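PDB 6EU6: ammonium transporter from Kuenenia stuttgartiensis, which probably senses ammonium and passes the signal across the membrane, as the transporter-like sensor part of an ammonium-responsive histidine kinase. Local coordinates for residues E307-E311 with K312-I316; G186-I189 with D190-N193; F177-A180 with A181-V185. One frame throughout, in Å; residues are numbered along the deposited sequence.

How the contacts relate
Contact 3 is the buried member, a run of small and apolar residues inside helix 167-185 held by backbone bonds and a single Met-Ile pair. Contacts 1 and 2 are only partly buried: one closes helix 289-312, the other is the turn that follows helix 167-185, and both rely on charges, carbonyls and, in contact 2, water. Contacts 1 and 2 meet through K191 and Y192, which reach E311, whereas contacts 1 and 3 meet through apolar carbons of I316. Contact 2 simply continues the chain of contact 3. All three border the bound nonyl maltoside, contact 1 supplying a carbonyl as well as carbons, contact 2 the carbons of P187 and Y192, contact 3 the hydrocarbon of I183.

Contact 1 (E307-E311 with K312-I316); sequences EGFIE and KTLKI. With ZDM (nonyl 4-O-alpha-D-glucopyranosyl-beta-D-glucopyranoside), chain D.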
ATOM      1  N   GLU A 307      13.892 -17.860  18.593  1.00 27.98           N
ATOM      2  CA  GLU A 307      12.979 -18.607  17.765  1.00 27.61           C
ATOM      3  C   GLU A 307      13.306 -20.122  17.810  1.00 29.73           C
ATOM      4  O   GLU A 307      12.402 -20.952  17.953  1.00 30.25           O
ATOM      5  CB  GLU A 307      13.120 -18.110  16.340  1.00 28.94           C
ATOM      6  CG  GLU A 307      12.452 -18.912  15.283  1.00 33.45           C
ATOM      7  CD  GLU A 307      12.792 -18.397  13.856  1.00 38.61           C
ATOM      8  OE1 GLU A 307      13.966 -18.337  13.413  1.00 37.63           O
ATOM      9  OE2 GLU A 307      11.850 -18.000  13.163  1.00 36.20           O
ATOM     10  N   GLY A 308      14.599 -20.466  17.703  1.00 29.76           N
ATOM     11  CA  GLY A 308      15.035 -21.833  17.807  1.00 31.33           C
ATOM     12  C   GLY A 308      14.806 -22.462  19.189  1.00 31.31           C
ATOM     13  O   GLY A 308      14.443 -23.627  19.295  1.00 32.69           O
ATOM     14  N   PHE A 309      15.000 -21.676  20.235  1.00 33.46           N
ATOM     15  CA  PHE A 309      14.790 -22.128  21.634  1.00 32.90           C
ATOM     16  C   PHE A 309      13.325 -22.484  21.881  1.00 35.62           C
ATOM     17  O   PHE A 309      12.958 -23.528  22.491  1.00 33.90           O
ATOM     18  CB  PHE A 309      15.295 -21.054  22.575  1.00 35.76           C
ATOM     19  CG  PHE A 309      15.122 -21.372  24.004  1.00 40.88           C
ATOM     20  CD1 PHE A 309      16.025 -22.202  24.652  1.00 47.23           C
ATOM     21  CD2 PHE A 309      14.082 -20.831  24.713  1.00 42.30           C
ATOM     22  CE1 PHE A 309      15.855 -22.529  25.986  1.00 43.56           C
ATOM     23  CE2 PHE A 309      13.900 -21.163  26.047  1.00 47.77           C
ATOM     24  CZ  PHE A 309      14.785 -22.009  26.672  1.00 44.56           C
ATOM     25  N   ILE A 310      12.460 -21.671  21.334  1.00 34.02           N
ATOM     26  CA  ILE A 310      11.025 -21.796  21.548  1.00 30.52           C
ATOM     27  C   ILE A 310      10.556 -23.059  20.828  1.00 30.47           C
ATOM     28  O   ILE A 310       9.777 -23.862  21.335  1.00 31.56           O
ATOM     29  CB  ILE A 310      10.295 -20.536  21.030  1.00 30.82           C
ATOM     30  CG1 ILE A 310      10.557 -19.355  21.967  1.00 29.54           C
ATOM     31  CG2 ILE A 310       8.783 -20.823  20.863  1.00 26.78           C
ATOM     32  CD1 ILE A 310      10.265 -18.011  21.301  1.00 30.71           C
ATOM     33  N   GLU A 311      10.997 -23.187  19.600  1.00 31.36           N
ATOM     34  CA  GLU A 311      10.631 -24.297  18.768  1.00 33.63           C
ATOM     35  C   GLU A 311      11.171 -25.672  19.262  1.00 32.40           C
ATOM     36  O   GLU A 311      10.435 -26.630  19.283  1.00 33.47           O
ATOM     37  CB  GLU A 311      11.155 -24.073  17.369  1.00 33.03           C
ATOM     38  CG  GLU A 311      10.832 -25.232  16.446  1.00 38.87           C
ATOM     39  CD  GLU A 311      11.590 -25.152  15.129  1.00 45.11           C
ATOM     40  OE1 GLU A 311      12.625 -24.491  15.076  1.00 46.37           O
ATOM     41  OE2 GLU A 311      11.148 -25.781  14.169  1.00 44.15           O
ATOM     42  N   LYS A 312      12.441 -25.732  19.611  1.00 34.74           N
ATOM     43  CA  LYS A 312      13.136 -26.997  19.779  1.00 34.68           C
ATOM     44  C   LYS A 312      13.407 -27.335  21.254  1.00 36.29           C
ATOM     45  O   LYS A 312      13.543 -28.479  21.604  1.00 42.77           O
ATOM     46  CB  LYS A 312      14.469 -26.933  19.041  1.00 35.27           C
ATOM     47  CG  LYS A 312      14.363 -26.914  17.544  1.00 36.15           C
ATOM     48  CD  LYS A 312      15.759 -26.834  16.978  1.00 40.94           C
ATOM     49  CE  LYS A 312      15.733 -27.272  15.539  1.00 50.98           C
ATOM     50  NZ  LYS A 312      15.435 -26.058  14.770  1.00 58.32           N
ATOM     51  N   THR A 313      13.473 -26.349  22.132  1.00 32.84           N
ATOM     52  CA  THR A 313      13.663 -26.610  23.533  1.00 32.46           C
ATOM     53  C   THR A 313      12.346 -26.501  24.259  1.00 34.74           C
ATOM     54  O   THR A 313      11.995 -27.424  25.000  1.00 39.46           O
ATOM     55  CB  THR A 313      14.691 -25.675  24.157  1.00 37.47           C
ATOM     56  OG1 THR A 313      15.882 -25.759  23.402  1.00 39.83           O
ATOM     57  CG2 THR A 313      14.963 -26.031  25.613  1.00 40.28           C
ATOM     58  N   LEU A 314      11.573 -25.433  24.086  1.00 31.33           N
ATOM     59  CA  LEU A 314      10.282 -25.367  24.789  1.00 31.60           C
ATOM     60  C   LEU A 314       9.244 -26.233  24.114  1.00 29.06           C
ATOM     61  O   LEU A 314       8.213 -26.596  24.691  1.00 37.02           O
ATOM     62  CB  LEU A 314       9.809 -23.909  24.898  1.00 35.79           C
ATOM     63  CG  LEU A 314      10.727 -22.962  25.607  1.00 37.33           C
ATOM     64  CD1 LEU A 314      10.071 -21.608  25.614  1.00 40.70           C
ATOM     65  CD2 LEU A 314      10.847 -23.444  27.023  1.00 46.66           C
ATOM     66  N   LYS A 315       9.468 -26.557  22.853  1.00 32.21           N
ATOM     67  CA  LYS A 315       8.506 -27.301  22.046  1.00 34.82           C
ATOM     68  C   LYS A 315       7.131 -26.656  21.959  1.00 37.61           C
ATOM     69  O   LYS A 315       6.045 -27.326  22.067  1.00 34.55           O
ATOM     70  CB  LYS A 315       8.490 -28.772  22.470  1.00 43.00           C
ATOM     71  CG  LYS A 315       9.799 -29.430  22.015  1.00 45.18           C
ATOM     72  CD  LYS A 315       9.642 -30.832  21.527  1.00 53.46           C
ATOM     73  CE  LYS A 315      10.861 -31.333  20.781  1.00 53.73           C
ATOM     74  NZ  LYS A 315      12.158 -30.934  21.358  1.00 56.42           N
ATOM     75  N   ILE A 316       7.178 -25.328  21.824  1.00 31.96           N
ATOM     76  CA  ILE A 316       5.960 -24.565  21.461  1.00 32.92           C
ATOM     77  C   ILE A 316       5.967 -24.373  19.961  1.00 30.95           C
ATOM     78  O   ILE A 316       6.985 -23.913  19.389  1.00 31.43           O
ATOM     79  CB  ILE A 316       5.861 -23.239  22.196  1.00 32.06           C
ATOM     80  CG1 ILE A 316       5.887 -23.524  23.700  1.00 30.20           C
ATOM     81  CG2 ILE A 316       4.577 -22.472  21.801  1.00 31.97           C
ATOM     82  CD1 ILE A 316       6.116 -22.302  24.551  1.00 32.46           C
TER
HETATM   83  C1  ZDM D 503       6.557 -29.030  26.947  1.00 79.84           C
HETATM   84  O1  ZDM D 503       5.521 -32.995  22.779  1.00 84.78           O
HETATM   85  C2  ZDM D 503       6.947 -30.292  26.146  1.00 79.38           C
HETATM   86  O2  ZDM D 503       8.546 -34.404  21.140  1.00 73.98           O
HETATM   87  C3  ZDM D 503       6.098 -30.735  24.917  1.00 83.48           C
HETATM   88  O3  ZDM D 503       7.662 -33.794  25.793  1.00 71.49           O
HETATM   89  C4  ZDM D 503       4.982 -29.733  24.583  1.00 70.50           C
HETATM   90  O4  ZDM D 503       9.402 -34.308  23.675  1.00 66.24           O
HETATM   91  C5  ZDM D 503       7.061 -34.060  24.516  1.00 81.16           C
HETATM   92  O5  ZDM D 503       4.406 -29.295  25.798  1.00 75.40           O
HETATM   93  C6  ZDM D 503       5.123 -28.465  26.704  1.00 73.33           C
HETATM   94  O6  ZDM D 503       4.440 -33.270  20.245  1.00 90.02           O
HETATM   95  C7  ZDM D 503       8.080 -33.823  23.408  1.00 78.34           C
HETATM   96  O7  ZDM D 503       5.549 -32.061  25.087  1.00 88.44           O
HETATM   97  C8  ZDM D 503       7.507 -34.397  22.133  1.00 82.76           C
HETATM   98  C9  ZDM D 503       6.315 -33.520  21.709  1.00 89.48           C
HETATM   99  C10 ZDM D 503       6.008 -33.034  24.148  1.00 80.00           C
HETATM  100  C11 ZDM D 503       5.313 -34.252  20.824  1.00 87.87           C
HETATM  101  O16 ZDM D 503       4.802 -27.112  26.297  1.00 68.99           O
HETATM  102  C18 ZDM D 503       5.557 -25.936  26.593  1.00 59.20           C
HETATM  103  C19 ZDM D 503       5.731 -25.672  28.073  1.00 60.17           C
HETATM  104  C22 ZDM D 503       5.608 -24.199  28.429  1.00 62.94           C
HETATM  105  C25 ZDM D 503       6.913 -23.588  28.899  1.00 67.26           C
HETATM  106  C28 ZDM D 503       6.862 -22.060  29.035  1.00 67.58           C
HETATM  107  C31 ZDM D 503       6.424 -21.593  30.413  1.00 68.41           C
HETATM  108  C34 ZDM D 503       6.949 -20.216  30.752  1.00 69.36           C
HETATM  109  O49 ZDM D 503       7.668 -28.115  26.877  1.00 80.42           O
HETATM  110  O55 ZDM D 503       6.962 -31.319  27.122  1.00 81.19           O
HETATM  111  C57 ZDM D 503       3.845 -30.359  23.762  1.00 69.20           C
HETATM  112  O61 ZDM D 503       4.359 -30.756  22.490  1.00 67.64           O
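E311 and K312 lie side by side at the end of helix 289-312, pointing the same way, and K312 NZ makes a salt bridge with E311 OE1 at 3.2 Å. The ammonium comes in from above the carboxylate plane, brought there by a bend at the far end of an otherwise extended lysine chain (chi4 88°). OE2 of the same glutamate takes K191 of the neighbouring loop, so one carboxylate serves two lysines. With an alanine in place of E311, K312 and K191 would probably both be left without this negative mate, and the tie between helix end and loop would weaken. F309 O accepts two N-H groups, T313 N at 2.9 Å from above the carbonyl plane and L314 N at 2.8 Å nearly along the C=O axis, while I316 N turns back to I310 O at 3.0 Å. K315 is where the chain leaves helical angles, with positive phi, and its NZ bonds K312 O at 2.8 Å. F309 lies against the turn: T313 CG2 is 3.6 Å from its CE1, and L314 CG approaches its CE2 obliquely. Deeper, I310 CG2 meets I316 CB at 4.0 Å, two branched chains suited to a buried seam that helix 322-340 covers. L314 O accepts the maltoside hydroxyl O49 at 2.7 Å. Carbonyls at a helix end thus find donors in the reversing chain, a lysine side chain and the bound detergent, while the charges outside tie the end to the next loop.

Contact 2 (G186-I189 with D190-N193); sequences GPRI and DKYN. With ZDM (nonyl 4-O-alpha-D-glucopyranosyl-beta-D-glucopyranoside), chain D.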
ATOM      1  N   GLY A 186      -1.637 -26.719  21.418  1.00 31.61           N
ATOM      2  CA  GLY A 186      -0.687 -27.773  21.225  1.00 31.73           C
ATOM      3  C   GLY A 186      -0.067 -27.682  19.856  1.00 36.31           C
ATOM      4  O   GLY A 186      -0.542 -26.945  18.992  1.00 30.53           O
ATOM      5  N   PRO A 187       0.965 -28.476  19.623  1.00 35.91           N
ATOM      6  CA  PRO A 187       1.642 -28.411  18.315  1.00 34.16           C
ATOM      7  C   PRO A 187       0.877 -28.978  17.161  1.00 36.44           C
ATOM      8  O   PRO A 187      -0.087 -29.741  17.307  1.00 34.31           O
ATOM      9  CB  PRO A 187       2.932 -29.247  18.517  1.00 35.61           C
ATOM     10  CG  PRO A 187       2.939 -29.620  19.995  1.00 36.06           C
ATOM     11  CD  PRO A 187       1.531 -29.510  20.494  1.00 32.93           C
ATOM     12  N   ARG A 188       1.290 -28.587  15.979  1.00 33.42           N
ATOM     13  CA  ARG A 188       0.698 -29.188  14.806  1.00 35.21           C
ATOM     14  C   ARG A 188       1.047 -30.703  14.844  1.00 36.80           C
ATOM     15  O   ARG A 188       2.138 -31.108  15.289  1.00 33.37           O
ATOM     16  CB  ARG A 188       1.236 -28.501  13.527  1.00 33.91           C
ATOM     17  CG  ARG A 188       0.749 -27.055  13.334  1.00 31.76           C
ATOM     18  CD  ARG A 188       1.415 -26.371  12.168  1.00 33.96           C
ATOM     19  NE  ARG A 188       2.787 -26.008  12.576  1.00 34.11           N
ATOM     20  CZ  ARG A 188       3.657 -25.340  11.820  1.00 29.27           C
ATOM     21  NH1 ARG A 188       3.314 -24.848  10.623  1.00 32.30           N
ATOM     22  NH2 ARG A 188       4.811 -25.063  12.325  1.00 31.56           N
ATOM     23  N   ILE A 189       0.123 -31.515  14.381  1.00 34.67           N
ATOM     24  CA  ILE A 189       0.329 -32.942  14.338  1.00 40.93           C
ATOM     25  C   ILE A 189       1.655 -33.421  13.795  1.00 40.28           C
ATOM     26  O   ILE A 189       2.288 -34.290  14.388  1.00 50.45           O
ATOM     27  CB  ILE A 189      -0.778 -33.724  13.587  1.00 46.69           C
ATOM     28  CG1 ILE A 189      -0.810 -33.324  12.131  1.00 48.87           C
ATOM     29  CG2 ILE A 189      -2.087 -33.594  14.336  1.00 60.75           C
ATOM     30  CD1 ILE A 189      -2.016 -33.780  11.360  1.00 62.17           C
ATOM     31  N   ASP A 190       2.128 -32.960  12.675  1.00 35.82           N
ATOM     32  CA  ASP A 190       3.443 -33.587  12.282  1.00 36.56           C
ATOM     33  C   ASP A 190       4.617 -32.691  12.601  1.00 36.00           C
ATOM     34  O   ASP A 190       5.614 -32.743  11.900  1.00 36.58           O
ATOM     35  CB  ASP A 190       3.405 -33.837  10.792  1.00 46.75           C
ATOM     36  CG  ASP A 190       2.668 -32.707  10.056  1.00 54.54           C
ATOM     37  OD1 ASP A 190       2.355 -31.650  10.741  1.00 50.20           O
ATOM     38  OD2 ASP A 190       2.328 -32.916   8.857  1.00 60.91           O
ATOM     39  N   LYS A 191       4.532 -31.839  13.634  1.00 35.62           N
ATOM     40  CA  LYS A 191       5.627 -30.901  13.837  1.00 38.01           C
ATOM     41  C   LYS A 191       6.881 -31.614  14.401  1.00 36.79           C
ATOM     42  O   LYS A 191       8.018 -31.320  14.003  1.00 33.32           O
ATOM     43  CB  LYS A 191       5.186 -29.778  14.806  1.00 37.50           C
ATOM     44  CG  LYS A 191       6.311 -28.827  15.244  1.00 36.09           C
ATOM     45  CD  LYS A 191       6.956 -28.139  14.042  1.00 36.22           C
ATOM     46  CE  LYS A 191       8.137 -27.297  14.489  1.00 38.37           C
ATOM     47  NZ  LYS A 191       8.781 -26.595  13.346  1.00 37.88           N
ATOM     48  N   TYR A 192       6.647 -32.448  15.422  1.00 33.78           N
ATOM     49  CA  TYR A 192       7.781 -33.067  16.117  1.00 38.64           C
ATOM     50  C   TYR A 192       7.846 -34.544  15.864  1.00 41.60           C
ATOM     51  O   TYR A 192       6.833 -35.186  15.836  1.00 31.76           O
ATOM     52  CB  TYR A 192       7.645 -32.828  17.600  1.00 33.64           C
ATOM     53  CG  TYR A 192       7.684 -31.344  17.924  1.00 32.11           C
ATOM     54  CD1 TYR A 192       8.827 -30.592  17.660  1.00 32.59           C
ATOM     55  CD2 TYR A 192       6.571 -30.679  18.422  1.00 31.78           C
ATOM     56  CE1 TYR A 192       8.877 -29.210  17.920  1.00 30.55           C
ATOM     57  CE2 TYR A 192       6.611 -29.291  18.723  1.00 33.32           C
ATOM     58  CZ  TYR A 192       7.808 -28.569  18.469  1.00 35.26           C
ATOM     59  OH  TYR A 192       7.967 -27.213  18.725  1.00 34.13           O
ATOM     60  N   ASN A 193       9.033 -35.092  15.664  1.00 36.78           N
ATOM     61  CA  ASN A 193       9.133 -36.543  15.485  1.00 33.89           C
ATOM     62  C   ASN A 193       9.258 -37.312  16.824  1.00 35.57           C
ATOM     63  O   ASN A 193       9.528 -36.717  17.858  1.00 33.05           O
ATOM     64  CB  ASN A 193      10.325 -36.788  14.600  1.00 34.79           C
ATOM     65  CG  ASN A 193      10.175 -36.091  13.281  1.00 37.21           C
ATOM     66  OD1 ASN A 193       9.136 -36.220  12.652  1.00 36.63           O
ATOM     67  ND2 ASN A 193      11.145 -35.324  12.891  1.00 38.34           N
TER
HETATM   68  C1  ZDM D 503       6.557 -29.030  26.947  1.00 79.84           C
HETATM   69  O1  ZDM D 503       5.521 -32.995  22.779  1.00 84.78           O
HETATM   70  C2  ZDM D 503       6.947 -30.292  26.146  1.00 79.38           C
HETATM   71  O2  ZDM D 503       8.546 -34.404  21.140  1.00 73.98           O
HETATM   72  C3  ZDM D 503       6.098 -30.735  24.917  1.00 83.48           C
HETATM   73  O3  ZDM D 503       7.662 -33.794  25.793  1.00 71.49           O
HETATM   74  C4  ZDM D 503       4.982 -29.733  24.583  1.00 70.50           C
HETATM   75  O4  ZDM D 503       9.402 -34.308  23.675  1.00 66.24           O
HETATM   76  C5  ZDM D 503       7.061 -34.060  24.516  1.00 81.16           C
HETATM   77  O5  ZDM D 503       4.406 -29.295  25.798  1.00 75.40           O
HETATM   78  C6  ZDM D 503       5.123 -28.465  26.704  1.00 73.33           C
HETATM   79  O6  ZDM D 503       4.440 -33.270  20.245  1.00 90.02           O
HETATM   80  C7  ZDM D 503       8.080 -33.823  23.408  1.00 78.34           C
HETATM   81  O7  ZDM D 503       5.549 -32.061  25.087  1.00 88.44           O
HETATM   82  C8  ZDM D 503       7.507 -34.397  22.133  1.00 82.76           C
HETATM   83  C9  ZDM D 503       6.315 -33.520  21.709  1.00 89.48           C
HETATM   84  C10 ZDM D 503       6.008 -33.034  24.148  1.00 80.00           C
HETATM   85  C11 ZDM D 503       5.313 -34.252  20.824  1.00 87.87           C
HETATM   86  O16 ZDM D 503       4.802 -27.112  26.297  1.00 68.99           O
HETATM   87  C18 ZDM D 503       5.557 -25.936  26.593  1.00 59.20           C
HETATM   88  C19 ZDM D 503       5.731 -25.672  28.073  1.00 60.17           C
HETATM   89  C22 ZDM D 503       5.608 -24.199  28.429  1.00 62.94           C
HETATM   90  C25 ZDM D 503       6.913 -23.588  28.899  1.00 67.26           C
HETATM   91  C28 ZDM D 503       6.862 -22.060  29.035  1.00 67.58           C
HETATM   92  C31 ZDM D 503       6.424 -21.593  30.413  1.00 68.41           C
HETATM   93  C34 ZDM D 503       6.949 -20.216  30.752  1.00 69.36           C
HETATM   94  O49 ZDM D 503       7.668 -28.115  26.877  1.00 80.42           O
HETATM   95  O55 ZDM D 503       6.962 -31.319  27.122  1.00 81.19           O
HETATM   96  C57 ZDM D 503       3.845 -30.359  23.762  1.00 69.20           C
HETATM   97  O61 ZDM D 503       4.359 -30.756  22.490  1.00 67.64           O
HETATM   98  O   HOH W   1       3.977 -32.772  16.594  1.00 38.76           O
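R188 and K191 are the first and last residues of a type I beta turn, a local reversal in the loop after helix 167-185. K191 N bonds R188 O at 3.0 Å from well above the carbonyl plane, and a water donates to that oxygen at 2.8 Å while accepting from Y192 N at 2.9 Å. I189 and D190 form the corner, aspartate being common at the third place. P187, a compact ring with no backbone N-H to satisfy, lies across Y192 at about a right angle, its CB 3.7 Å from Y192 CE2 and its CG at the ring's edge, in plane. One face of that ring is taken by K191 CG, which stands anti to the backbone N (chi1 172°) and 3.4 Å above the ring centre; the tyrosine hydroxyl bonds E311 O. P187 CG also comes within 3.1 Å of maltoside O61, so proline and tyrosine together wall the sugar. R188 NH2 and K191 NZ stand 4.4 Å apart, but D317 and E117 pair with the arginine, E311 with the lysine. These carboxylates probably pay for bringing two cations so close, and moor the turn to the end of helix 289-312 and to neighbouring loops.

Contact 3 (F177-A180 with A181-V185); sequences FAMA and AAIMV
M179 and I183, one helical turn apart on helix 167-185, lie side by side and point the same way, the methionine CG 4.2 Å from the isoleucine CD1. I183 holds CG1 beside its own backbone N (chi1 -77°), which brings that carbon back to 3.4 Å from M179 O and leaves the CD1 methyl next to the methionine chain. M179 itself runs out extended as far as its sulfur and bends only at the last torsion. An unbranched, flexible chain suits such a place, since it can follow the shape of aromatic neighbours: on helix 353-385 M179 touches F368 and F372, while the ring of F177, which points away from the later residues, meets that of F379 with planes at about 40°.

Beside the Met-Ile pair the helix has four alanines, A178 and the run A180 to A182. These belong to the bundle of membrane-spanning helices that makes up the ammonium transporter fold, in which small residues let neighbouring helices come near: A178 touches I110 and A114 of helix 93-114, and A181 touches L111 of the same helix. A182 CB lies 3.6 Å from I316 CG2, a methyl-sized surface against the branched side chain of I316, in the loop after helix 289-312. I183 also borders the bound nonyl maltoside, to which it offers hydrocarbon. Along this alanine-rich side the backbone is regular, with A182 N bonded to A178 O at 2.8 Å and M184 N to A180 O at 3.0 Å.

M184 keeps CG beside its backbone N (chi1 -65°), 3.3 Å from A180 O; bends at chi2 and chi3 then curl the rest of the chain, and its end leads away from residues 177-180.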
ATOM      1  N   PHE A 177       0.166 -13.490  24.915  1.00 27.19           N
ATOM      2  CA  PHE A 177      -1.152 -14.050  24.715  1.00 26.97           C
ATOM      3  C   PHE A 177      -1.136 -15.136  23.656  1.00 29.09           C
ATOM      4  O   PHE A 177      -1.680 -16.222  23.863  1.00 31.25           O
ATOM      5  CB  PHE A 177      -2.123 -12.941  24.333  1.00 26.83           C
ATOM      6  CG  PHE A 177      -3.565 -13.374  24.318  1.00 28.29           C
ATOM      7  CD1 PHE A 177      -4.207 -13.790  25.483  1.00 31.51           C
ATOM      8  CD2 PHE A 177      -4.292 -13.386  23.116  1.00 32.90           C
ATOM      9  CE1 PHE A 177      -5.545 -14.220  25.455  1.00 31.99           C
ATOM     10  CE2 PHE A 177      -5.624 -13.771  23.100  1.00 32.44           C
ATOM     11  CZ  PHE A 177      -6.246 -14.218  24.274  1.00 34.08           C
ATOM     12  N   ALA A 178      -0.458 -14.869  22.542  1.00 29.89           N
ATOM     13  CA  ALA A 178      -0.279 -15.844  21.517  1.00 29.78           C
ATOM     14  C   ALA A 178       0.457 -17.059  22.130  1.00 28.75           C
ATOM     15  O   ALA A 178       0.175 -18.185  21.766  1.00 27.42           O
ATOM     16  CB  ALA A 178       0.561 -15.276  20.367  1.00 30.17           C
ATOM     17  N   MET A 179       1.468 -16.820  22.971  1.00 27.05           N
ATOM     18  CA  MET A 179       2.234 -17.947  23.473  1.00 27.06           C
ATOM     19  C   MET A 179       1.354 -18.896  24.343  1.00 30.39           C
ATOM     20  O   MET A 179       1.455 -20.128  24.210  1.00 28.24           O
ATOM     21  CB  MET A 179       3.409 -17.490  24.321  1.00 29.70           C
ATOM     22  CG  MET A 179       4.181 -18.658  24.889  1.00 33.26           C
ATOM     23  SD  MET A 179       5.681 -18.033  25.674  1.00 36.63           S
ATOM     24  CE  MET A 179       5.157 -17.862  27.319  1.00 50.12           C
ATOM     25  N   ALA A 180       0.519 -18.316  25.205  1.00 30.86           N
ATOM     26  CA  ALA A 180      -0.443 -19.119  25.921  1.00 32.57           C
ATOM     27  C   ALA A 180      -1.356 -19.878  25.008  1.00 34.00           C
ATOM     28  O   ALA A 180      -1.692 -21.059  25.231  1.00 34.64           O
ATOM     29  CB  ALA A 180      -1.269 -18.246  26.864  1.00 32.73           C
ATOM     30  N   ALA A 181      -1.864 -19.184  24.001  1.00 32.54           N
ATOM     31  CA  ALA A 181      -2.751 -19.864  23.059  1.00 30.16           C
ATOM     32  C   ALA A 181      -2.026 -21.044  22.320  1.00 30.38           C
ATOM     33  O   ALA A 181      -2.596 -22.149  22.186  1.00 31.12           O
ATOM     34  CB  ALA A 181      -3.339 -18.850  22.075  1.00 31.68           C
ATOM     35  N   ALA A 182      -0.764 -20.849  21.893  1.00 27.57           N
ATOM     36  CA  ALA A 182      -0.066 -21.889  21.208  1.00 25.14           C
ATOM     37  C   ALA A 182       0.139 -23.131  22.129  1.00 29.40           C
ATOM     38  O   ALA A 182       0.145 -24.287  21.679  1.00 29.82           O
ATOM     39  CB  ALA A 182       1.284 -21.407  20.716  1.00 27.83           C
ATOM     40  N   ILE A 183       0.369 -22.857  23.384  1.00 30.89           N
ATOM     41  CA  ILE A 183       0.565 -23.911  24.381  1.00 32.70           C
ATOM     42  C   ILE A 183      -0.709 -24.704  24.595  1.00 30.71           C
ATOM     43  O   ILE A 183      -0.707 -25.902  24.535  1.00 36.30           O
ATOM     44  CB  ILE A 183       1.041 -23.350  25.741  1.00 33.89           C
ATOM     45  CG1 ILE A 183       2.516 -23.022  25.635  1.00 36.95           C
ATOM     46  CG2 ILE A 183       0.958 -24.411  26.858  1.00 33.38           C
ATOM     47  CD1 ILE A 183       3.044 -22.204  26.808  1.00 40.88           C
ATOM     48  N   MET A 184      -1.804 -24.025  24.836  1.00 33.61           N
ATOM     49  CA  MET A 184      -3.056 -24.677  25.084  1.00 31.30           C
ATOM     50  C   MET A 184      -3.594 -25.368  23.855  1.00 36.50           C
ATOM     51  O   MET A 184      -4.260 -26.386  23.985  1.00 31.73           O
ATOM     52  CB  MET A 184      -4.021 -23.632  25.649  1.00 32.46           C
ATOM     53  CG  MET A 184      -3.585 -23.108  27.018  1.00 38.19           C
ATOM     54  SD  MET A 184      -3.510 -24.526  28.194  1.00 43.21           S
ATOM     55  CE  MET A 184      -5.200 -25.022  28.059  1.00 40.52           C
ATOM     56  N   VAL A 185      -3.346 -24.858  22.646  1.00 34.34           N
ATOM     57  CA  VAL A 185      -3.789 -25.572  21.425  1.00 32.72           C
ATOM     58  C   VAL A 185      -2.919 -26.851  21.164  1.00 32.00           C
ATOM     59  O   VAL A 185      -3.390 -27.890  20.689  1.00 33.38           O
ATOM     60  CB  VAL A 185      -3.731 -24.606  20.221  1.00 30.45           C
ATOM     61  CG1 VAL A 185      -3.866 -25.354  18.916  1.00 33.87           C
ATOM     62  CG2 VAL A 185      -4.779 -23.522  20.351  1.00 33.19           C
TER